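Local coordinates for pentacotripeptide-repeat region of PRORP domain-containing protein (Brachypodium distachyon, PDB 4ME2), which probably binds RNA, including group II intron RNA in the chloroplast, as a pentatricopeptide-repeat protein built of helix-turn-helix units, at residues H106-R109 with W113-P116; E119-F124 with D140-A145; E144-E149 with G161-E166; R189-A194 with Y205-M210. All blocks are in the same frame, centred on the assembly; numbering follows the deposited sequence.

Contact 1 of 4, residues H106-R109 with W113-P116; sequences HVAR and WYRP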
loop_
_atom_site.group_PDB
_atom_site.type_symbol
_atom_site.label_atom_id
_atom_site.label_comp_id
_atom_site.label_asym_id
_atom_site.label_seq_id
_atom_site.Cartn_x
_atom_site.Cartn_y
_atom_site.Cartn_z
ATOM N N HIS A 106 -1.568 -9.226 -3.937
ATOM C CA HIS A 106 -3.020 -9.351 -3.795
ATOM C C HIS A 106 -3.483 -10.760 -3.513
ATOM O O HIS A 106 -4.473 -10.957 -2.794
ATOM C CB HIS A 106 -3.743 -8.748 -4.987
ATOM C CG HIS A 106 -3.755 -7.241 -4.984
ATOM N ND1 HIS A 106 -4.232 -6.517 -3.946
ATOM C CD2 HIS A 106 -3.346 -6.328 -5.947
ATOM C CE1 HIS A 106 -4.128 -5.208 -4.235
ATOM N NE2 HIS A 106 -3.587 -5.096 -5.464
ATOM N N VAL A 107 -2.777 -11.753 -4.055
ATOM C CA VAL A 107 -3.038 -13.142 -3.685
ATOM C C VAL A 107 -2.738 -13.311 -2.194
ATOM O O VAL A 107 -3.551 -13.872 -1.460
ATOM C CB VAL A 107 -2.220 -14.150 -4.521
ATOM C CG1 VAL A 107 -2.469 -15.571 -4.037
ATOM C CG2 VAL A 107 -2.578 -14.049 -6.004
ATOM N N ALA A 108 -1.592 -12.809 -1.734
ATOM C CA ALA A 108 -1.230 -12.936 -0.313
ATOM C C ALA A 108 -2.275 -12.287 0.598
ATOM O O ALA A 108 -2.604 -12.818 1.665
ATOM C CB ALA A 108 0.147 -12.344 -0.053
ATOM N N ARG A 109 -2.796 -11.142 0.162
ATOM C CA ARG A 109 -3.719 -10.352 0.982
ATOM C C ARG A 109 -5.007 -11.108 1.323
ATOM O O ARG A 109 -5.663 -10.779 2.308
ATOM C CB ARG A 109 -4.053 -9.022 0.293
ATOM C CG ARG A 109 -2.907 -8.010 0.236
ATOM C CD ARG A 109 -3.338 -6.689 -0.405
ATOM N NE ARG A 109 -4.569 -6.231 0.232
ATOM C CZ ARG A 109 -5.782 -6.308 -0.306
ATOM N NH1 ARG A 109 -5.950 -6.766 -1.538
ATOM N NH2 ARG A 109 -6.837 -5.908 0.393
ATOM N N TRP A 113 -3.331 -16.317 6.699
ATOM C CA TRP A 113 -2.181 -15.916 7.509
ATOM C C TRP A 113 -1.784 -14.465 7.370
ATOM O O TRP A 113 -0.937 -13.969 8.123
ATOM C CB TRP A 113 -0.991 -16.831 7.226
ATOM C CG TRP A 113 -0.727 -17.023 5.761
ATOM C CD1 TRP A 113 -1.061 -18.118 4.974
ATOM C CD2 TRP A 113 -0.079 -16.077 4.850
ATOM N NE1 TRP A 113 -0.658 -17.925 3.672
ATOM C CE2 TRP A 113 -0.063 -16.722 3.534
ATOM C CE3 TRP A 113 0.487 -14.815 4.996
ATOM C CZ2 TRP A 113 0.498 -16.105 2.421
ATOM C CZ3 TRP A 113 1.048 -14.200 3.868
ATOM C CH2 TRP A 113 1.053 -14.833 2.613
ATOM N N TYR A 114 -2.403 -13.759 6.426
ATOM C CA TYR A 114 -1.963 -12.405 6.075
ATOM C C TYR A 114 -2.180 -11.370 7.174
ATOM O O TYR A 114 -3.239 -11.333 7.801
ATOM C CB TYR A 114 -2.634 -11.941 4.780
ATOM C CG TYR A 114 -2.123 -10.611 4.277
ATOM C CD1 TYR A 114 -0.907 -10.520 3.604
ATOM C CD2 TYR A 114 -2.854 -9.442 4.481
ATOM C CE1 TYR A 114 -0.435 -9.303 3.145
ATOM C CE2 TYR A 114 -2.386 -8.217 4.027
ATOM C CZ TYR A 114 -1.174 -8.157 3.365
ATOM O OH TYR A 114 -0.699 -6.956 2.903
ATOM N N ARG A 115 -1.163 -10.539 7.391
ATOM C CA ARG A 115 -1.251 -9.378 8.277
ATOM C C ARG A 115 -0.809 -8.098 7.565
ATOM O O ARG A 115 0.361 -7.963 7.199
ATOM C CB ARG A 115 -0.394 -9.581 9.518
ATOM C CG ARG A 115 -0.946 -10.607 10.491
ATOM C CD ARG A 115 0.132 -11.596 10.891
ATOM N NE ARG A 115 1.105 -11.043 11.833
ATOM C CZ ARG A 115 0.977 -11.069 13.159
ATOM N NH1 ARG A 115 -0.092 -11.612 13.724
ATOM N NH2 ARG A 115 1.922 -10.540 13.924
ATOM N N PRO A 116 -1.737 -7.143 7.395
ATOM C CA PRO A 116 -1.427 -5.888 6.708
ATOM C C PRO A 116 -0.201 -5.207 7.305
ATOM O O PRO A 116 -0.103 -5.054 8.526
ATOM C CB PRO A 116 -2.676 -5.036 6.949
ATOM C CG PRO A 116 -3.770 -6.028 7.138
ATOM C CD PRO A 116 -3.138 -7.186 7.853
#
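Y114 OH, which has the aliphatic CG of R109 packed against it at 3.6 Å, is hydrogen-bonded to Y121 OH of helix 118-126. Its ring lies flat against helix 98-109 at A108 and R109. R109 CA sits 3.6 Å from the Y114 ring centroid, only 11° off the normal, a CH-pi contact over the face, while the side chain of R109 runs alongside in the same direction. The carbonyl A108 O approaches obliquely on the same side of the ring, 3.2 Å from Y114 CB. The loop 113-116 is thus folded back along the helix it has just left, the connection that leads from one helix to the next in this helix-turn-helix repeat protein. W113 CH2 comes obliquely to A108 CB at 3.8 Å. A bend at chi3 (50°) carries the R109 guanidinium back to H106, where NH1 donates to ND1 at 3.0 Å, close to the imidazole plane but with a bent angle of 137°; NE makes a salt bridge with E149. With an alanine at Y114, CA and CG of R109 would probably lose their aromatic cover and the Y121 hydroxyl its phenolic partner.

Contact 2 of 4, residues E119-F124 with D140-A145; sequences ELYATF and DALVEA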
loop_
_atom_site.group_PDB
_atom_site.type_symbol
_atom_site.label_atom_id
_atom_site.label_comp_id
_atom_site.label_asym_id
_atom_site.label_seq_id
_atom_site.Cartn_x
_atom_site.Cartn_y
_atom_site.Cartn_z
ATOM N N GLU A 119 4.381 -0.853 5.824
ATOM C CA GLU A 119 5.758 -0.715 5.362
ATOM C C GLU A 119 6.003 -1.549 4.102
ATOM O O GLU A 119 6.741 -1.124 3.209
ATOM C CB GLU A 119 6.757 -1.054 6.479
ATOM C CG GLU A 119 8.199 -0.710 6.135
ATOM C CD GLU A 119 9.095 -0.588 7.353
ATOM O OE1 GLU A 119 8.610 -0.801 8.486
ATOM O OE2 GLU A 119 10.288 -0.272 7.173
ATOM N N LEU A 120 5.375 -2.719 4.019
ATOM C CA LEU A 120 5.457 -3.528 2.807
ATOM C C LEU A 120 4.768 -2.777 1.672
ATOM O O LEU A 120 5.298 -2.679 0.555
ATOM C CB LEU A 120 4.804 -4.895 3.008
ATOM C CG LEU A 120 4.769 -5.792 1.765
ATOM C CD1 LEU A 120 6.166 -5.992 1.183
ATOM C CD2 LEU A 120 4.118 -7.128 2.090
ATOM N N TYR A 121 3.595 -2.229 1.964
ATOM C CA TYR A 121 2.912 -1.406 0.969
ATOM C C TYR A 121 3.787 -0.228 0.530
ATOM O O TYR A 121 3.820 0.121 -0.653
ATOM C CB TYR A 121 1.554 -0.916 1.478
ATOM C CG TYR A 121 0.538 -2.014 1.736
ATOM C CD1 TYR A 121 0.611 -3.252 1.080
ATOM C CD2 TYR A 121 -0.508 -1.810 2.637
ATOM C CE1 TYR A 121 -0.331 -4.247 1.317
ATOM C CE2 TYR A 121 -1.454 -2.799 2.878
ATOM C CZ TYR A 121 -1.364 -4.013 2.227
ATOM O OH TYR A 121 -2.308 -4.994 2.474
ATOM N N ALA A 122 4.495 0.385 1.479
ATOM C CA ALA A 122 5.386 1.496 1.160
ATOM C C ALA A 122 6.441 1.076 0.143
ATOM O O ALA A 122 6.755 1.839 -0.769
ATOM C CB ALA A 122 6.040 2.055 2.421
ATOM N N THR A 123 6.966 -0.140 0.289
ATOM C CA THR A 123 7.958 -0.668 -0.650
ATOM C C THR A 123 7.393 -0.823 -2.071
ATOM O O THR A 123 8.064 -0.488 -3.053
ATOM C CB THR A 123 8.586 -1.973 -0.127
ATOM O OG1 THR A 123 9.344 -1.671 1.054
ATOM C CG2 THR A 123 9.518 -2.584 -1.168
ATOM N N PHE A 124 6.155 -1.302 -2.181
ATOM C CA PHE A 124 5.505 -1.379 -3.489
ATOM C C PHE A 124 5.264 0.003 -4.088
ATOM O O PHE A 124 5.348 0.181 -5.300
ATOM C CB PHE A 124 4.208 -2.189 -3.409
ATOM C CG PHE A 124 4.422 -3.665 -3.541
ATOM C CD1 PHE A 124 4.368 -4.274 -4.789
ATOM C CD2 PHE A 124 4.714 -4.449 -2.425
ATOM C CE1 PHE A 124 4.579 -5.639 -4.925
ATOM C CE2 PHE A 124 4.928 -5.817 -2.556
ATOM C CZ PHE A 124 4.861 -6.410 -3.810
ATOM N N ASP A 140 -3.020 3.595 -6.284
ATOM C CA ASP A 140 -4.204 4.182 -5.650
ATOM C C ASP A 140 -5.164 3.094 -5.181
ATOM O O ASP A 140 -5.754 3.200 -4.100
ATOM C CB ASP A 140 -4.944 5.130 -6.599
ATOM C CG ASP A 140 -4.149 6.370 -6.942
ATOM O OD1 ASP A 140 -3.084 6.622 -6.338
ATOM O OD2 ASP A 140 -4.609 7.099 -7.847
ATOM N N ALA A 141 -5.318 2.061 -6.010
ATOM C CA ALA A 141 -6.187 0.937 -5.690
ATOM C C ALA A 141 -5.663 0.147 -4.491
ATOM O O ALA A 141 -6.448 -0.284 -3.647
ATOM C CB ALA A 141 -6.377 0.030 -6.904
ATOM N N LEU A 142 -4.344 -0.020 -4.410
ATOM C CA LEU A 142 -3.734 -0.709 -3.272
ATOM C C LEU A 142 -4.032 0.031 -1.967
ATOM O O LEU A 142 -4.306 -0.599 -0.937
ATOM C CB LEU A 142 -2.224 -0.864 -3.479
ATOM C CG LEU A 142 -1.429 -1.501 -2.329
ATOM C CD1 LEU A 142 -1.922 -2.915 -2.044
ATOM C CD2 LEU A 142 0.060 -1.486 -2.637
ATOM N N VAL A 143 -3.994 1.362 -2.018
ATOM C CA VAL A 143 -4.286 2.175 -0.839
ATOM C C VAL A 143 -5.750 2.038 -0.419
ATOM O O VAL A 143 -6.042 1.908 0.769
ATOM C CB VAL A 143 -3.870 3.647 -1.027
ATOM C CG1 VAL A 143 -4.437 4.516 0.084
ATOM C CG2 VAL A 143 -2.355 3.751 -1.053
ATOM N N GLU A 144 -6.664 2.041 -1.386
ATOM C CA GLU A 144 -8.068 1.769 -1.077
ATOM C C GLU A 144 -8.242 0.396 -0.433
ATOM O O GLU A 144 -9.023 0.254 0.506
ATOM C CB GLU A 144 -8.948 1.888 -2.321
ATOM C CG GLU A 144 -9.036 3.301 -2.872
ATOM C CD GLU A 144 -9.568 4.296 -1.863
ATOM O OE1 GLU A 144 -10.667 4.063 -1.312
ATOM O OE2 GLU A 144 -8.895 5.319 -1.624
ATOM N N ALA A 145 -7.499 -0.599 -0.922
ATOM C CA ALA A 145 -7.577 -1.964 -0.396
ATOM C C ALA A 145 -7.056 -2.045 1.037
ATOM O O ALA A 145 -7.602 -2.780 1.857
ATOM C CB ALA A 145 -6.839 -2.945 -1.303
#
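Y121 is the first residue of segment 119-124 to meet segment 140-145, and it does so with one ring face. Its CG lies opposite the carbonyl carbon (chi1 -64°), which sends the ring across the gap, and L142 CD1 rests over it, 4.3 Å from the Y121 ring centroid and 26° off the normal. The methyl is not centred: it leans to one side of the ring, 3.9 Å from Y121 CE1, and the second methyl, L142 CD2, reaches Y121 CD1 at 4.2 Å. Beyond the leucine the Y121 hydroxyl is hydrogen-bonded to E149, and its ring also meets that of F146. One turn on from Y121, F124 offers its CB to L142 CD2 at 4.3 Å; its ring then leads off toward helices 98-109 and 82-94, where it packs on L105, A101 and M89. L142 therefore fills the notch between Y121 and F124 with both branches. The centre of the contact lies about 1 Å from the centre of the chain. Contacts of this kind, dispersion and CH-pi, are non-polar and weakly directional; the bond to E149 holds the far end of Y121 in place, while L142 over the face and the F146 ring limit the ring's turn.

Contact 3 of 4, residues E144-E149 with G161-E166; sequences EAFIEE and GVWVGE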
loop_
_atom_site.group_PDB
_atom_site.type_symbol
_atom_site.label_atom_id
_atom_site.label_comp_id
_atom_site.label_asym_id
_atom_site.label_seq_id
_atom_site.Cartn_x
_atom_site.Cartn_y
_atom_site.Cartn_z
ATOM N N GLU A 144 -6.664 2.041 -1.386
ATOM C CA GLU A 144 -8.068 1.769 -1.077
ATOM C C GLU A 144 -8.242 0.396 -0.433
ATOM O O GLU A 144 -9.023 0.254 0.506
ATOM C CB GLU A 144 -8.948 1.888 -2.321
ATOM C CG GLU A 144 -9.036 3.301 -2.872
ATOM C CD GLU A 144 -9.568 4.296 -1.863
ATOM O OE1 GLU A 144 -10.667 4.063 -1.312
ATOM O OE2 GLU A 144 -8.895 5.319 -1.624
ATOM N N ALA A 145 -7.499 -0.599 -0.922
ATOM C CA ALA A 145 -7.577 -1.964 -0.396
ATOM C C ALA A 145 -7.056 -2.045 1.037
ATOM O O ALA A 145 -7.602 -2.780 1.857
ATOM C CB ALA A 145 -6.839 -2.945 -1.303
ATOM N N PHE A 146 -6.010 -1.279 1.327
ATOM C CA PHE A 146 -5.444 -1.212 2.665
ATOM C C PHE A 146 -6.459 -0.603 3.626
ATOM O O PHE A 146 -6.706 -1.148 4.698
ATOM C CB PHE A 146 -4.149 -0.393 2.645
ATOM C CG PHE A 146 -3.632 -0.015 4.010
ATOM C CD1 PHE A 146 -3.470 -0.974 5.010
ATOM C CD2 PHE A 146 -3.272 1.299 4.284
ATOM C CE1 PHE A 146 -2.977 -0.623 6.261
ATOM C CE2 PHE A 146 -2.771 1.658 5.530
ATOM C CZ PHE A 146 -2.628 0.696 6.520
ATOM N N ILE A 147 -7.057 0.515 3.232
ATOM C CA ILE A 147 -8.022 1.187 4.104
ATOM C C ILE A 147 -9.211 0.266 4.374
ATOM O O ILE A 147 -9.645 0.125 5.521
ATOM C CB ILE A 147 -8.457 2.559 3.540
ATOM C CG1 ILE A 147 -7.261 3.514 3.532
ATOM C CG2 ILE A 147 -9.592 3.156 4.366
ATOM C CD1 ILE A 147 -7.489 4.802 2.767
ATOM N N GLU A 148 -9.702 -0.381 3.319
ATOM C CA GLU A 148 -10.828 -1.308 3.435
ATOM C C GLU A 148 -10.497 -2.508 4.324
ATOM O O GLU A 148 -11.276 -2.848 5.220
ATOM C CB GLU A 148 -11.318 -1.768 2.058
ATOM C CG GLU A 148 -12.303 -2.933 2.122
ATOM C CD GLU A 148 -13.325 -2.935 0.996
ATOM O OE1 GLU A 148 -13.243 -2.074 0.094
ATOM O OE2 GLU A 148 -14.230 -3.802 1.022
ATOM N N GLU A 149 -9.349 -3.143 4.095
ATOM C CA GLU A 149 -9.001 -4.318 4.894
ATOM C C GLU A 149 -8.885 -3.993 6.386
ATOM O O GLU A 149 -9.127 -4.851 7.228
ATOM C CB GLU A 149 -7.741 -5.025 4.371
ATOM C CG GLU A 149 -6.430 -4.314 4.666
ATOM C CD GLU A 149 -5.260 -4.834 3.847
ATOM O OE1 GLU A 149 -5.423 -5.822 3.103
ATOM O OE2 GLU A 149 -4.166 -4.253 3.960
ATOM N N GLY A 161 -11.510 1.771 17.707
ATOM C CA GLY A 161 -11.375 1.913 16.269
ATOM C C GLY A 161 -10.166 1.192 15.709
ATOM O O GLY A 161 -9.242 0.834 16.440
ATOM N N VAL A 162 -10.164 0.998 14.399
ATOM C CA VAL A 162 -9.137 0.195 13.767
ATOM C C VAL A 162 -7.770 0.855 13.782
ATOM O O VAL A 162 -6.765 0.176 13.623
ATOM C CB VAL A 162 -9.499 -0.138 12.310
ATOM C CG1 VAL A 162 -10.757 -0.988 12.261
ATOM C CG2 VAL A 162 -9.685 1.136 11.499
ATOM N N TRP A 163 -7.733 2.168 13.975
ATOM C CA TRP A 163 -6.520 2.925 13.714
ATOM C C TRP A 163 -5.775 3.407 14.920
ATOM O O TRP A 163 -4.605 3.752 14.810
ATOM C CB TRP A 163 -6.833 4.130 12.856
ATOM C CG TRP A 163 -7.355 3.827 11.484
ATOM C CD1 TRP A 163 -8.644 3.995 11.019
ATOM C CD2 TRP A 163 -6.598 3.341 10.344
ATOM N NE1 TRP A 163 -8.734 3.642 9.704
ATOM C CE2 TRP A 163 -7.548 3.241 9.240
ATOM C CE3 TRP A 163 -5.288 2.985 10.136
ATOM C CZ2 TRP A 163 -7.177 2.795 7.993
ATOM C CZ3 TRP A 163 -4.920 2.539 8.871
ATOM C CH2 TRP A 163 -5.846 2.448 7.825
ATOM N N VAL A 164 -6.435 3.458 16.073
ATOM C CA VAL A 164 -5.814 4.011 17.286
ATOM C C VAL A 164 -4.520 3.299 17.714
ATOM O O VAL A 164 -3.618 3.926 18.276
ATOM C CB VAL A 164 -6.825 4.090 18.453
ATOM C CG1 VAL A 164 -6.140 4.421 19.771
ATOM C CG2 VAL A 164 -7.889 5.132 18.145
ATOM N N GLY A 165 -4.428 2.001 17.433
ATOM C CA GLY A 165 -3.240 1.224 17.778
ATOM C C GLY A 165 -2.244 1.032 16.647
ATOM O O GLY A 165 -1.302 0.245 16.771
ATOM N N GLU A 166 -2.441 1.754 15.544
ATOM C CA GLU A 166 -1.590 1.621 14.357
ATOM C C GLU A 166 -0.146 2.057 14.585
ATOM O O GLU A 166 0.105 3.057 15.261
ATOM C CB GLU A 166 -2.180 2.421 13.190
ATOM C CG GLU A 166 -1.544 2.114 11.845
ATOM C CD GLU A 166 -1.852 0.708 11.362
ATOM O OE1 GLU A 166 -2.895 0.149 11.765
ATOM O OE2 GLU A 166 -1.049 0.160 10.581
#
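F146 and I147 project from a regular turn of helix 133-151, whereas W163 and E166 are the two ends of a type I beta turn in the loop that follows this helix. The turn is closed by E166 N donating to W163 O at 3.0 Å. The backbones stay well apart: the nearest pair of CA atoms, I147 and V162, is separated by 9.8 Å, and long side chains span the distance. F146 has its CG anti to the backbone N (chi1 168°), which brings the end of its ring nearer the loop than the direction of its CB would suggest, and W163 stretches from the loop to meet it. The two form an offset edge-to-face pair in which the six-membered ring of W163 turns its edge toward the face of F146, with centroids 5.5 Å apart and planes at 84°. Atoms CZ3 and CH2 of the indole do the touching, W163 CZ3 coming to 3.8 Å from F146 CZ. The neighbouring indole corner, W163 CZ2, approaches the helix itself, 4.3 Å from I147 CA and 4.4 Å from I147 CG2. E166 comes to the rim of the phenyl group, OE2 lying near its plane 4.4 Å from F146 CZ; its OE1 makes a salt bridge with K150. The indole nitrogen NE1 of W163 has a weak hydrogen bond to E151. In this pentatricopeptide-repeat fold of stacked helix-turn-helix units, the tryptophan lies in the linker that leads to helix 168-180 and packs it onto helix 133-151 and, through A194, helix 184-197.

Contact 4 of 4, residues R189-A194 with Y205-M210; sequences RVYEAA and YMYRVM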
loop_
_atom_site.group_PDB
_atom_site.type_symbol
_atom_site.label_atom_id
_atom_site.label_comp_id
_atom_site.label_asym_id
_atom_site.label_seq_id
_atom_site.Cartn_x
_atom_site.Cartn_y
_atom_site.Cartn_z
ATOM N N ARG A 189 -6.063 10.113 1.493
ATOM C CA ARG A 189 -6.985 9.062 1.927
ATOM C C ARG A 189 -6.484 8.382 3.195
ATOM O O ARG A 189 -7.238 8.234 4.158
ATOM C CB ARG A 189 -7.230 8.032 0.814
ATOM C CG ARG A 189 -8.304 8.434 -0.192
ATOM C CD ARG A 189 -9.541 7.535 -0.120
ATOM N NE ARG A 189 -10.085 7.400 1.226
ATOM C CZ ARG A 189 -10.675 6.305 1.709
ATOM N NH1 ARG A 189 -10.800 5.209 0.974
ATOM N NH2 ARG A 189 -11.133 6.304 2.952
ATOM N N VAL A 190 -5.213 7.984 3.199
ATOM C CA VAL A 190 -4.612 7.329 4.369
ATOM C C VAL A 190 -4.569 8.267 5.575
ATOM O O VAL A 190 -4.965 7.888 6.689
ATOM C CB VAL A 190 -3.177 6.835 4.086
ATOM C CG1 VAL A 190 -2.509 6.379 5.376
ATOM C CG2 VAL A 190 -3.182 5.705 3.070
ATOM N N TYR A 191 -4.058 9.477 5.354
ATOM C CA TYR A 191 -3.966 10.469 6.421
ATOM C C TYR A 191 -5.336 10.751 7.043
ATOM O O TYR A 191 -5.484 10.758 8.268
ATOM C CB TYR A 191 -3.317 11.760 5.908
ATOM C CG TYR A 191 -3.306 12.880 6.924
ATOM C CD1 TYR A 191 -4.315 13.846 6.932
ATOM C CD2 TYR A 191 -2.293 12.974 7.878
ATOM C CE1 TYR A 191 -4.311 14.877 7.864
ATOM C CE2 TYR A 191 -2.279 14.004 8.812
ATOM C CZ TYR A 191 -3.290 14.948 8.801
ATOM O OH TYR A 191 -3.275 15.965 9.727
ATOM N N GLU A 192 -6.340 10.965 6.199
ATOM C CA GLU A 192 -7.683 11.263 6.682
ATOM C C GLU A 192 -8.279 10.102 7.478
ATOM O O GLU A 192 -8.775 10.301 8.586
ATOM C CB GLU A 192 -8.607 11.643 5.530
ATOM C CG GLU A 192 -10.051 11.834 5.953
ATOM C CD GLU A 192 -10.958 12.143 4.785
ATOM O OE1 GLU A 192 -11.600 13.212 4.801
ATOM O OE2 GLU A 192 -11.023 11.322 3.846
ATOM N N ALA A 193 -8.221 8.897 6.919
ATOM C CA ALA A 193 -8.812 7.727 7.572
ATOM C C ALA A 193 -8.134 7.398 8.903
ATOM O O ALA A 193 -8.815 7.178 9.906
ATOM C CB ALA A 193 -8.798 6.520 6.643
ATOM N N ALA A 194 -6.804 7.388 8.919
ATOM C CA ALA A 194 -6.055 6.983 10.109
ATOM C C ALA A 194 -5.889 8.101 11.139
ATOM O O ALA A 194 -6.185 7.914 12.323
ATOM C CB ALA A 194 -4.699 6.415 9.720
ATOM N N TYR A 205 6.180 15.303 12.453
ATOM C CA TYR A 205 6.683 14.785 11.182
ATOM C C TYR A 205 5.578 14.395 10.193
ATOM O O TYR A 205 5.660 14.740 9.025
ATOM C CB TYR A 205 7.651 13.620 11.408
ATOM C CG TYR A 205 8.292 13.094 10.144
ATOM C CD1 TYR A 205 8.951 13.951 9.266
ATOM C CD2 TYR A 205 8.242 11.738 9.832
ATOM C CE1 TYR A 205 9.536 13.475 8.109
ATOM C CE2 TYR A 205 8.829 11.250 8.680
ATOM C CZ TYR A 205 9.471 12.125 7.824
ATOM O OH TYR A 205 10.060 11.651 6.684
ATOM N N MET A 206 4.553 13.680 10.650
ATOM C CA MET A 206 3.448 13.324 9.757
ATOM C C MET A 206 2.782 14.571 9.173
ATOM O O MET A 206 2.464 14.614 7.984
ATOM C CB MET A 206 2.408 12.474 10.477
ATOM C CG MET A 206 1.142 12.212 9.673
ATOM S SD MET A 206 1.401 11.219 8.189
ATOM C CE MET A 206 1.133 9.573 8.839
ATOM N N TYR A 207 2.569 15.576 10.018
ATOM C CA TYR A 207 1.934 16.818 9.576
ATOM C C TYR A 207 2.765 17.534 8.518
ATOM O O TYR A 207 2.232 18.015 7.518
ATOM C CB TYR A 207 1.675 17.757 10.757
ATOM C CG TYR A 207 0.722 17.206 11.787
ATOM C CD1 TYR A 207 -0.521 16.706 11.415
ATOM C CD2 TYR A 207 1.057 17.196 13.137
ATOM C CE1 TYR A 207 -1.401 16.200 12.357
ATOM C CE2 TYR A 207 0.186 16.690 14.084
ATOM C CZ TYR A 207 -1.039 16.199 13.690
ATOM O OH TYR A 207 -1.906 15.699 14.625
ATOM N N ARG A 208 4.072 17.610 8.743
ATOM C CA ARG A 208 4.949 18.311 7.819
ATOM C C ARG A 208 5.007 17.595 6.473
ATOM O O ARG A 208 4.992 18.240 5.427
ATOM C CB ARG A 208 6.354 18.469 8.405
ATOM C CG ARG A 208 6.406 19.273 9.699
ATOM C CD ARG A 208 7.840 19.520 10.138
ATOM N NE ARG A 208 8.642 20.034 9.028
ATOM C CZ ARG A 208 9.878 20.513 9.134
ATOM N NH1 ARG A 208 10.488 20.560 10.315
ATOM N NH2 ARG A 208 10.504 20.955 8.051
ATOM N N VAL A 209 5.072 16.265 6.513
ATOM C CA VAL A 209 5.073 15.461 5.291
ATOM C C VAL A 209 3.844 15.808 4.457
ATOM O O VAL A 209 3.952 16.099 3.263
ATOM C CB VAL A 209 5.068 13.946 5.602
ATOM C CG1 VAL A 209 4.806 13.131 4.341
ATOM C CG2 VAL A 209 6.387 13.527 6.235
ATOM N N MET A 210 2.691 15.791 5.117
ATOM C CA MET A 210 1.405 15.951 4.449
ATOM C C MET A 210 1.145 17.387 3.999
ATOM O O MET A 210 0.745 17.615 2.858
ATOM C CB MET A 210 0.277 15.423 5.335
ATOM C CG MET A 210 0.149 13.906 5.303
ATOM S SD MET A 210 -0.303 13.322 3.654
ATOM C CE MET A 210 -1.917 14.082 3.486
#
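Apolar packing is centred on Y191, which reaches from helix 184-197 toward helix 204-216. Its CB takes the terminal methyl of M210, Y191 CB to M210 CE measuring 3.6 Å, and its ring atom CD2 lies 3.7 Å from M210 CG. The other methionine meets the rim of the same ring: M206 CG lies in the ring plane, 3.9 Å from Y191 CD2. With CG anti to the backbone N (chi1 175°), the Y191 ring points at helix 204-216, where M206 meets its edge and M210, one turn on, comes obliquely. Both sulfurs make Met-aromatic contacts. M206 SD is 5.4 Å from the Y191 ring centroid, at the edge, and M210 SD is 5.2 Å from it in an oblique position. The two segments cross at -144° with axes 11.8 Å apart, a broadly antiparallel pairing of helices joined in sequence in the pentatricopeptide-repeat stack; V226 of helix 220-236 also touches Y191 and M210. The polar end of Y191 is handled differently. Its OH abuts the edge of Y207, in that ring's plane and 3.2 Å from Y207 CE1, the two side chains crossing at about a right angle. A phenylalanine at Y191 would probably retain the methionine packing but leave D229, hydrogen-bonded to this hydroxyl, without its partner. Y207 also meets the ring of W233.

Overall arrangement
From the N terminus, contact 1 closes the short loop from helix 98-109 toward helix 118-126. Contact 2 closes the connection 125-139 by pairing helix 118-126 with helix 133-151. Contact 3 opens on E144 and A145, where contact 2 ends, and folds the following loop back on the same helix. Contact 4, downstream, closes the connection 195-204 between helices 184-197 and 204-216. Apart from the two residues shared by contacts 2 and 3, the contacts follow in series, none nested within another. Polar bridges link them in space: E149 connects contact 3 to contacts 1 and 2, and E144 pairs with R189 of contact 4. Contacts 1 and 4 do not touch, their centres being about 24 Å apart.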